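Local coordinates for uncharacterized protein (Bombyx mori, PDB 5AZ0) that probably reduces carbonyl compounds with a nicotinamide cofactor, as an aldo-keto reductase of the silkworm built on a TIM barrel, at residues D15-L20 with D98-T103; P7-N12 with Y266-G271; R76-I81 with R120-R125. All blocks are in the same frame, centred on the assembly; numbering follows the deposited sequence.

Interaction 1 (D15-L20 with D98-T103); sequences DEIPAL and DLFITT
Ile17 and Phe100 meet where the N-terminal beta hairpin of the aldo-keto reductase fold plugs the bottom of the TIM barrel. Strand 16-18 belongs to that hairpin, and strand 100-105 is a stave of the parallel barrel. The two run almost at right angles, 85° between the short segments, so they are not sheet neighbours, and the Phe100 side chain makes the contact. Phe100 carries most of the contact. Its CG is anti to the backbone N (chi1 -167°), which turns the ring in toward the hairpin. Ile17 lies over one face of this ring. Its CG1 stands 3.8 Å from the ring centroid and 13° off the ring normal, a CH-pi contact. Ile17 CD1 reaches on past CG1 and lies 3.6 Å from Phe100 CE1. Pro18 packs nearer the root of the side chain, with its CD 3.7 Å from Phe100 CB. Beyond the two segments, the ring of His68 meets the Phe100 ring, and Leu133 of the next barrel strand also touches Phe100. The side chains of Ile17, Pro18 and Phe100 are buried. On the CD2 to CE2 side of the ring, the backbone Glu16 O approaches obliquely, 3.3 Å from Phe100 CE2.

Interaction 2 (P7-N12 with Y266-G271); sequences PNFKLN and YLYQRG
Phe9 and Tyr268 bury the most surface, with Pro7 and Gly271 adding smaller shares. The two rings are nearly parallel, with planes at 8°, but they do not stack. They lie beside each other, neither ring covers the other, and their centroids are 5.8 Å apart. Their closest approach is Phe9 CZ to Tyr268 CE1, at 3.7 Å. Tyr268 CD1 lies almost equally close to the same Phe9 CZ. Tyr268 has its CG anti to the backbone N (chi1 167°), and this swings the ring out from the helix to meet the N-terminal strand. Pro7 meets the far end of the tyrosine. Its CG is 3.6 Å from Tyr268 OH and also packs against CE1. The phenol end is flanked by proline carbon, while Phe9 borders the ring nearer its root.

Gly271 adds backbone to the adjoining part of the phenylalanine rim, where Gly271 O comes obliquely to within 3.6 Å of Phe9 CE2. The glycine ends its helix in a Schellman motif, with a positive phi of 74°. Its N bonds back to Tyr268 O, so the turn that brings Gly271 beside Phe9 is closed on the residue that holds the other ring. The contact is van der Waals packing at the surface, with Tyr268 OH and Gly271 O taking part. Phe291 meets the Tyr268 ring edge-to-face and also touches Pro7. Phe9 also rests on Ile17 of strand 16-18 and on Val273 of strand 273-274, which places the contact between the N-terminal hairpin, the end of helix 259-269 and the last barrel strand.

Interaction 3 (R76-I81 with R120-R125); sequences RVEPEI and RASLHR
The guanidinium of Arg125 and the carboxylate of Glu78 lie nearly coplanar, 20° apart. Ala121 O sits over one face of the guanidinium, 3.8 Å from the plane and away from the centre. At its edge are Glu78 OE1 and, in plane, Ser122 OG. Arg125 NH1 bonds to Glu78 OE1 at 2.8 Å, a salt bridge with an N-H to acceptor angle of 145°. The oxygen is met on its syn side, a little out of the carboxylate plane. Ser122, about one turn before Arg125 on the same helix, serves the other oxygen: Ser122 OG donates to Glu78 OE2 at 2.6 Å, and OE2 receives it on its syn lone pair. Each carboxylate oxygen thus has a partner on helix 112-126, which fixes the rotation of the group. Glu78 OE2 is also hydrogen-bonded to Thr103 OG1. These partners would probably help the buried carboxylate to stay charged. Glu78 reaches them with CG anti to its carbonyl carbon (chi1 -69°) and an extended chain beyond. An alanine here is likely to leave the Arg125 charge without this mate and set the Ser122 hydroxyl free to turn.

Pro79 and Arg125 run side by side, with Pro79 CG 3.9 Å from Arg125 CB. Pro79 CA also makes a nearly straight CA-H...O contact with Arg125 O, at 3.2 Å. The contact joins the first turn of helix 78-90, whose N-cap is Val77, to the C-terminal part of helix 112-126. Both helices belong to the outer layer of the barrel, with strand 100-105 between them in the chain.

From the N terminus, strand 8-10 comes first, and interaction 2 closes a very long loop from it to the end of helix 259-269. Interaction 1 lies inside that loop and joins strand 16-18 to barrel strand 100-105. Interaction 3 is also nested within interaction 2, but it crosses interaction 1. It closes a shorter loop that holds strand 100-105, and joins helices 78-90 and 112-126. The hairpin links interactions 1 and 2 directly: Ala19 N probably bonds to Pro7 O, and Glu16 pairs with Lys10. Glu78 is where interactions 1 and 3 meet, through strand 100-105. Interactions 2 and 3 lie on opposite sides of the chain's centre, about 15 Å apart at their nearest atoms.

Interaction 1 (D15-L20 with D98-T103)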
loop_
_atom_site.group_PDB
_atom_site.type_symbol
_atom_site.label_atom_id
_atom_site.label_comp_id
_atom_site.label_asym_id
_atom_site.label_seq_id
_atom_site.Cartn_x
_atom_site.Cartn_y
_atom_site.Cartn_z
ATOM N N ASP A 15 -0.159 16.918 6.471
ATOM C CA ASP A 15 1.045 16.474 5.788
ATOM C C ASP A 15 0.686 16.089 4.377
ATOM O O ASP A 15 -0.406 15.745 4.087
ATOM C CB ASP A 15 1.698 15.270 6.465
ATOM C CG ASP A 15 2.290 15.586 7.820
ATOM O OD1 ASP A 15 2.513 16.769 8.101
ATOM O OD2 ASP A 15 2.394 14.661 8.658
ATOM N N GLU A 16 1.681 16.079 3.543
ATOM C CA GLU A 16 1.588 15.596 2.150
ATOM C C GLU A 16 2.014 14.183 1.987
ATOM O O GLU A 16 2.950 13.759 2.646
ATOM C CB GLU A 16 2.633 16.396 1.293
ATOM C CG GLU A 16 2.211 17.815 1.202
ATOM C CD GLU A 16 2.955 18.606 0.149
ATOM O OE1 GLU A 16 4.191 18.492 0.038
ATOM O OE2 GLU A 16 2.251 19.340 -0.488
ATOM N N ILE A 17 1.414 13.500 1.037
ATOM C CA ILE A 17 1.814 12.204 0.660
ATOM C C ILE A 17 1.993 12.149 -0.867
ATOM O O ILE A 17 1.091 12.509 -1.575
ATOM C CB ILE A 17 0.830 11.156 1.130
ATOM C CG1 ILE A 17 1.430 9.750 0.870
ATOM C CG2 ILE A 17 -0.553 11.278 0.494
ATOM C CD1 ILE A 17 0.677 8.643 1.615
ATOM N N PRO A 18 3.157 11.707 -1.356
ATOM C CA PRO A 18 3.346 11.637 -2.819
ATOM C C PRO A 18 2.421 10.612 -3.423
ATOM O O PRO A 18 2.272 9.474 -2.871
ATOM C CB PRO A 18 4.831 11.199 -2.974
ATOM C CG PRO A 18 5.507 11.694 -1.715
ATOM C CD PRO A 18 4.442 11.505 -0.628
ATOM N N ALA A 19 1.861 10.983 -4.572
ATOM C CA ALA A 19 0.797 10.207 -5.250
ATOM C C ALA A 19 1.212 8.892 -5.808
ATOM O O ALA A 19 0.367 8.060 -6.191
ATOM C CB ALA A 19 0.228 11.009 -6.336
ATOM N N LEU A 20 2.525 8.661 -5.844
ATOM C CA LEU A 20 3.071 7.381 -6.225
ATOM C C LEU A 20 4.112 6.988 -5.206
ATOM O O LEU A 20 4.829 7.838 -4.696
ATOM C CB LEU A 20 3.679 7.534 -7.577
ATOM C CG LEU A 20 4.208 6.338 -8.339
ATOM C CD1 LEU A 20 3.020 5.612 -8.919
ATOM C CD2 LEU A 20 5.100 6.903 -9.476
ATOM N N ASP A 98 12.858 14.875 3.020
ATOM C CA ASP A 98 12.251 14.832 1.699
ATOM C C ASP A 98 11.476 13.527 1.495
ATOM O O ASP A 98 10.774 13.411 0.504
ATOM C CB ASP A 98 13.339 14.918 0.610
ATOM C CG ASP A 98 14.241 16.198 0.764
ATOM O OD1 ASP A 98 13.732 17.275 1.114
ATOM O OD2 ASP A 98 15.461 16.063 0.609
ATOM N N LEU A 99 11.760 12.511 2.313
ATOM C CA LEU A 99 11.215 11.201 2.074
ATOM C C LEU A 99 9.903 11.013 2.862
ATOM O O LEU A 99 9.797 11.529 3.949
ATOM C CB LEU A 99 12.196 10.144 2.488
ATOM C CG LEU A 99 13.490 10.188 1.713
ATOM C CD1 LEU A 99 14.480 9.219 2.371
ATOM C CD2 LEU A 99 13.225 9.786 0.291
ATOM N N PHE A 100 8.985 10.245 2.280
ATOM C CA PHE A 100 7.787 9.777 2.926
ATOM C C PHE A 100 7.913 8.288 3.067
ATOM O O PHE A 100 7.828 7.585 2.074
ATOM C CB PHE A 100 6.554 10.100 2.073
ATOM C CG PHE A 100 5.266 9.919 2.810
ATOM C CD1 PHE A 100 4.710 8.605 3.009
ATOM C CD2 PHE A 100 4.663 11.001 3.405
ATOM C CE1 PHE A 100 3.555 8.458 3.762
ATOM C CE2 PHE A 100 3.505 10.868 4.162
ATOM C CZ PHE A 100 2.936 9.613 4.331
ATOM N N ILE A 101 8.097 7.785 4.303
ATOM C CA ILE A 101 8.316 6.374 4.526
ATOM C C ILE A 101 7.234 5.780 5.390
ATOM O O ILE A 101 6.902 6.301 6.442
ATOM C CB ILE A 101 9.682 6.164 5.216
ATOM C CG1 ILE A 101 10.799 6.675 4.293
ATOM C CG2 ILE A 101 9.914 4.688 5.556
ATOM C CD1 ILE A 101 12.119 6.787 5.044
ATOM N N THR A 102 6.653 4.721 4.898
ATOM C CA THR A 102 5.514 4.024 5.569
ATOM C C THR A 102 5.947 2.642 6.049
ATOM O O THR A 102 6.649 1.919 5.327
ATOM C CB THR A 102 4.365 3.803 4.567
ATOM O OG1 THR A 102 3.801 5.056 4.200
ATOM C CG2 THR A 102 3.211 2.990 5.206
ATOM N N THR A 103 5.571 2.268 7.261
ATOM C CA THR A 103 5.667 0.879 7.665
ATOM C C THR A 103 4.315 0.430 8.283
ATOM O O THR A 103 3.378 1.208 8.319
ATOM C CB THR A 103 6.881 0.550 8.570
ATOM O OG1 THR A 103 6.984 -0.887 8.663
ATOM C CG2 THR A 103 6.716 1.107 9.941
#

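Interaction 2 (P7-N12 with Y266-G271)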
loop_
_atom_site.group_PDB
_atom_site.type_symbol
_atom_site.label_atom_id
_atom_site.label_comp_id
_atom_site.label_asym_id
_atom_site.label_seq_id
_atom_site.Cartn_x
_atom_site.Cartn_y
_atom_site.Cartn_z
ATOM N N PRO A 7 3.506 14.512 -8.081
ATOM C CA PRO A 7 2.724 15.378 -7.202
ATOM C C PRO A 7 2.270 14.681 -5.853
ATOM O O PRO A 7 2.315 13.452 -5.725
ATOM C CB PRO A 7 1.480 15.692 -8.052
ATOM C CG PRO A 7 1.327 14.490 -8.887
ATOM C CD PRO A 7 2.714 13.991 -9.209
ATOM N N ASN A 8 1.862 15.529 -4.923
ATOM C CA ASN A 8 1.452 15.161 -3.584
ATOM C C ASN A 8 -0.022 15.384 -3.354
ATOM O O ASN A 8 -0.540 16.360 -3.827
ATOM C CB ASN A 8 2.247 15.926 -2.529
ATOM C CG ASN A 8 3.772 15.669 -2.622
ATOM O OD1 ASN A 8 4.298 14.548 -2.739
ATOM N ND2 ASN A 8 4.463 16.725 -2.654
ATOM N N PHE A 9 -0.667 14.455 -2.644
ATOM C CA PHE A 9 -2.001 14.678 -2.019
ATOM C C PHE A 9 -1.834 15.133 -0.598
ATOM O O PHE A 9 -0.773 14.959 -0.020
ATOM C CB PHE A 9 -2.834 13.426 -2.108
ATOM C CG PHE A 9 -3.085 12.928 -3.546
ATOM C CD1 PHE A 9 -3.317 13.797 -4.589
ATOM C CD2 PHE A 9 -3.221 11.600 -3.804
ATOM C CE1 PHE A 9 -3.598 13.319 -5.864
ATOM C CE2 PHE A 9 -3.474 11.109 -5.058
ATOM C CZ PHE A 9 -3.695 11.965 -6.084
ATOM N N LYS A 10 -2.832 15.820 -0.071
ATOM C CA LYS A 10 -2.810 16.344 1.267
ATOM C C LYS A 10 -3.555 15.365 2.190
ATOM O O LYS A 10 -4.657 14.941 1.908
ATOM C CB LYS A 10 -3.488 17.711 1.294
ATOM C CG LYS A 10 -3.078 18.741 0.209
ATOM C CD LYS A 10 -1.593 18.934 0.212
ATOM C CE LYS A 10 -1.136 20.330 -0.294
ATOM N NZ LYS A 10 0.071 20.731 0.558
ATOM N N LEU A 11 -2.982 15.045 3.313
ATOM C CA LEU A 11 -3.643 14.204 4.318
ATOM C C LEU A 11 -4.436 15.037 5.302
ATOM O O LEU A 11 -4.225 16.232 5.446
ATOM C CB LEU A 11 -2.594 13.410 5.102
ATOM C CG LEU A 11 -1.755 12.424 4.281
ATOM C CD1 LEU A 11 -0.644 11.916 5.202
ATOM C CD2 LEU A 11 -2.614 11.339 3.682
ATOM N N ASN A 12 -5.328 14.370 6.018
ATOM C CA ASN A 12 -6.191 15.034 7.029
ATOM C C ASN A 12 -5.522 15.416 8.293
ATOM O O ASN A 12 -6.161 15.926 9.237
ATOM C CB ASN A 12 -7.404 14.146 7.323
ATOM C CG ASN A 12 -7.036 12.808 7.950
ATOM O OD1 ASN A 12 -5.839 12.512 8.209
ATOM N ND2 ASN A 12 -8.038 11.951 8.093
ATOM N N TYR A 266 -5.136 6.638 -14.490
ATOM C CA TYR A 266 -6.561 6.529 -14.186
ATOM C C TYR A 266 -6.769 6.606 -12.631
ATOM O O TYR A 266 -7.518 7.486 -12.103
ATOM C CB TYR A 266 -7.065 5.226 -14.781
ATOM C CG TYR A 266 -8.503 4.968 -14.424
ATOM C CD1 TYR A 266 -9.531 5.838 -14.864
ATOM C CD2 TYR A 266 -8.851 3.898 -13.606
ATOM C CE1 TYR A 266 -10.855 5.624 -14.515
ATOM C CE2 TYR A 266 -10.200 3.640 -13.275
ATOM C CZ TYR A 266 -11.203 4.502 -13.746
ATOM O OH TYR A 266 -12.524 4.252 -13.409
ATOM N N LEU A 267 -5.990 5.788 -11.910
ATOM C CA LEU A 267 -6.020 5.793 -10.413
ATOM C C LEU A 267 -5.672 7.148 -9.909
ATOM O O LEU A 267 -6.360 7.702 -8.995
ATOM C CB LEU A 267 -5.117 4.713 -9.771
ATOM C CG LEU A 267 -5.565 3.291 -10.111
ATOM C CD1 LEU A 267 -4.570 2.236 -9.690
ATOM C CD2 LEU A 267 -6.921 2.944 -9.486
ATOM N N TYR A 268 -4.655 7.754 -10.525
ATOM C CA TYR A 268 -4.240 9.073 -10.083
ATOM C C TYR A 268 -5.366 10.035 -10.252
ATOM O O TYR A 268 -5.600 10.906 -9.412
ATOM C CB TYR A 268 -3.027 9.548 -10.886
ATOM C CG TYR A 268 -2.738 10.982 -10.713
ATOM C CD1 TYR A 268 -2.320 11.467 -9.519
ATOM C CD2 TYR A 268 -2.911 11.879 -11.759
ATOM C CE1 TYR A 268 -2.064 12.813 -9.323
ATOM C CE2 TYR A 268 -2.644 13.253 -11.585
ATOM C CZ TYR A 268 -2.221 13.725 -10.347
ATOM O OH TYR A 268 -1.986 15.113 -10.129
ATOM N N GLN A 269 -6.033 9.912 -11.398
ATOM C CA GLN A 269 -7.141 10.768 -11.732
ATOM C C GLN A 269 -8.401 10.512 -10.855
ATOM O O GLN A 269 -9.163 11.413 -10.688
ATOM C CB GLN A 269 -7.524 10.599 -13.212
ATOM C CG GLN A 269 -8.363 11.781 -13.726
ATOM C CD GLN A 269 -8.468 11.842 -15.261
ATOM O OE1 GLN A 269 -7.459 11.811 -15.974
ATOM N NE2 GLN A 269 -9.693 11.918 -15.755
ATOM N N ARG A 270 -8.564 9.307 -10.295
ATOM C CA ARG A 270 -9.513 9.075 -9.192
ATOM C C ARG A 270 -9.091 9.678 -7.849
ATOM O O ARG A 270 -9.853 9.580 -6.869
ATOM C CB ARG A 270 -9.810 7.597 -9.014
ATOM C CG ARG A 270 -10.263 6.871 -10.273
ATOM C CD ARG A 270 -10.730 5.434 -9.958
ATOM N NE ARG A 270 -11.740 5.393 -8.881
ATOM C CZ ARG A 270 -12.009 4.305 -8.166
ATOM N NH1 ARG A 270 -11.370 3.164 -8.389
ATOM N NH2 ARG A 270 -12.879 4.369 -7.177
ATOM N N GLY A 271 -7.929 10.340 -7.780
ATOM C CA GLY A 271 -7.402 10.842 -6.499
ATOM C C GLY A 271 -6.842 9.743 -5.580
ATOM O O GLY A 271 -6.785 9.908 -4.368
#

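Interaction 3 (R76-I81 with R120-R125)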
loop_
_atom_site.group_PDB
_atom_site.type_symbol
_atom_site.label_atom_id
_atom_site.label_comp_id
_atom_site.label_asym_id
_atom_site.label_seq_id
_atom_site.Cartn_x
_atom_site.Cartn_y
_atom_site.Cartn_z
ATOM N N ARG A 76 9.910 -8.114 5.452
ATOM C CA ARG A 76 11.181 -8.742 5.801
ATOM C C ARG A 76 12.377 -7.857 5.519
ATOM O O ARG A 76 13.381 -8.072 6.101
ATOM C CB ARG A 76 11.427 -10.142 5.133
ATOM C CG ARG A 76 10.657 -11.317 5.754
ATOM C CD ARG A 76 9.494 -11.726 4.912
ATOM N NE ARG A 76 8.974 -13.032 5.284
ATOM C CZ ARG A 76 7.690 -13.328 5.531
ATOM N NH1 ARG A 76 6.679 -12.403 5.471
ATOM N NH2 ARG A 76 7.385 -14.591 5.833
ATOM N N VAL A 77 12.235 -6.847 4.691
ATOM C CA VAL A 77 13.341 -6.122 4.146
ATOM C C VAL A 77 13.555 -4.734 4.784
ATOM O O VAL A 77 14.280 -3.927 4.220
ATOM C CB VAL A 77 13.182 -5.987 2.597
ATOM C CG1 VAL A 77 13.295 -7.371 1.974
ATOM C CG2 VAL A 77 11.847 -5.306 2.174
ATOM N N GLU A 78 12.950 -4.424 5.937
ATOM C CA GLU A 78 13.148 -3.063 6.513
ATOM C C GLU A 78 14.631 -2.726 6.741
ATOM O O GLU A 78 15.065 -1.604 6.427
ATOM C CB GLU A 78 12.372 -2.900 7.822
ATOM C CG GLU A 78 10.831 -2.882 7.635
ATOM C CD GLU A 78 10.079 -3.041 8.939
ATOM O OE1 GLU A 78 10.423 -3.980 9.660
ATOM O OE2 GLU A 78 9.153 -2.229 9.265
ATOM N N PRO A 79 15.440 -3.686 7.263
ATOM C CA PRO A 79 16.899 -3.343 7.486
ATOM C C PRO A 79 17.566 -2.923 6.195
ATOM O O PRO A 79 18.183 -1.869 6.112
ATOM C CB PRO A 79 17.465 -4.647 8.102
ATOM C CG PRO A 79 16.247 -5.306 8.705
ATOM C CD PRO A 79 15.170 -5.067 7.693
ATOM N N GLU A 80 17.302 -3.646 5.121
ATOM C CA GLU A 80 17.927 -3.302 3.840
ATOM C C GLU A 80 17.402 -1.989 3.262
ATOM O O GLU A 80 18.154 -1.219 2.634
ATOM C CB GLU A 80 17.718 -4.416 2.820
ATOM C CG GLU A 80 18.382 -5.758 3.150
ATOM C CD GLU A 80 17.507 -6.741 3.970
ATOM O OE1 GLU A 80 16.679 -6.368 4.853
ATOM O OE2 GLU A 80 17.668 -7.941 3.748
ATOM N N ILE A 81 16.092 -1.714 3.427
ATOM C CA ILE A 81 15.552 -0.444 2.920
ATOM C C ILE A 81 16.219 0.678 3.728
ATOM O O ILE A 81 16.516 1.741 3.224
ATOM C CB ILE A 81 13.978 -0.340 3.092
ATOM C CG1 ILE A 81 13.238 -1.441 2.332
ATOM C CG2 ILE A 81 13.486 1.061 2.761
ATOM C CD1 ILE A 81 13.485 -1.449 0.836
ATOM N N ARG A 120 8.574 0.617 17.214
ATOM C CA ARG A 120 9.976 0.840 17.610
ATOM C C ARG A 120 10.973 -0.134 17.002
ATOM O O ARG A 120 11.992 0.263 16.476
ATOM C CB ARG A 120 10.122 0.912 19.111
ATOM C CG ARG A 120 9.535 2.223 19.680
ATOM C CD ARG A 120 10.180 2.474 20.955
ATOM N NE ARG A 120 9.657 3.526 21.761
ATOM C CZ ARG A 120 10.237 4.720 21.961
ATOM N NH1 ARG A 120 11.298 5.090 21.306
ATOM N NH2 ARG A 120 9.709 5.572 22.836
ATOM N N ALA A 121 10.618 -1.400 16.965
ATOM C CA ALA A 121 11.439 -2.377 16.283
ATOM C C ALA A 121 11.565 -2.084 14.811
ATOM O O ALA A 121 12.682 -2.136 14.235
ATOM C CB ALA A 121 10.905 -3.810 16.563
ATOM N N SER A 122 10.441 -1.743 14.161
ATOM C CA SER A 122 10.517 -1.441 12.734
ATOM C C SER A 122 11.427 -0.190 12.546
ATOM O O SER A 122 12.183 -0.113 11.562
ATOM C CB SER A 122 9.127 -1.150 12.134
ATOM O OG SER A 122 8.420 -2.293 11.747
ATOM N N LEU A 123 11.280 0.789 13.429
ATOM C CA LEU A 123 12.049 1.997 13.310
ATOM C C LEU A 123 13.567 1.711 13.506
ATOM O O LEU A 123 14.413 2.290 12.793
ATOM C CB LEU A 123 11.612 3.049 14.323
ATOM C CG LEU A 123 10.233 3.681 14.079
ATOM C CD1 LEU A 123 9.840 4.450 15.320
ATOM C CD2 LEU A 123 10.298 4.651 12.923
ATOM N N HIS A 124 13.888 0.819 14.448
ATOM C CA HIS A 124 15.282 0.360 14.566
ATOM C C HIS A 124 15.774 -0.305 13.265
ATOM O O HIS A 124 16.813 0.017 12.785
ATOM C CB HIS A 124 15.492 -0.546 15.777
ATOM C CG HIS A 124 16.909 -0.617 16.225
ATOM N ND1 HIS A 124 17.794 -1.567 15.746
ATOM C CD2 HIS A 124 17.628 0.203 17.035
ATOM C CE1 HIS A 124 18.981 -1.352 16.280
ATOM N NE2 HIS A 124 18.889 -0.306 17.089
ATOM N N ARG A 125 15.032 -1.229 12.701
ATOM C CA ARG A 125 15.425 -1.855 11.476
ATOM C C ARG A 125 15.707 -0.793 10.383
ATOM O O ARG A 125 16.642 -0.949 9.619
ATOM C CB ARG A 125 14.335 -2.819 10.954
ATOM C CG ARG A 125 14.114 -4.043 11.864
ATOM C CD ARG A 125 13.229 -5.113 11.208
ATOM N NE ARG A 125 12.620 -5.888 12.278
ATOM C CZ ARG A 125 11.423 -5.687 12.817
ATOM N NH1 ARG A 125 10.525 -4.788 12.305
ATOM N NH2 ARG A 125 11.110 -6.414 13.897
#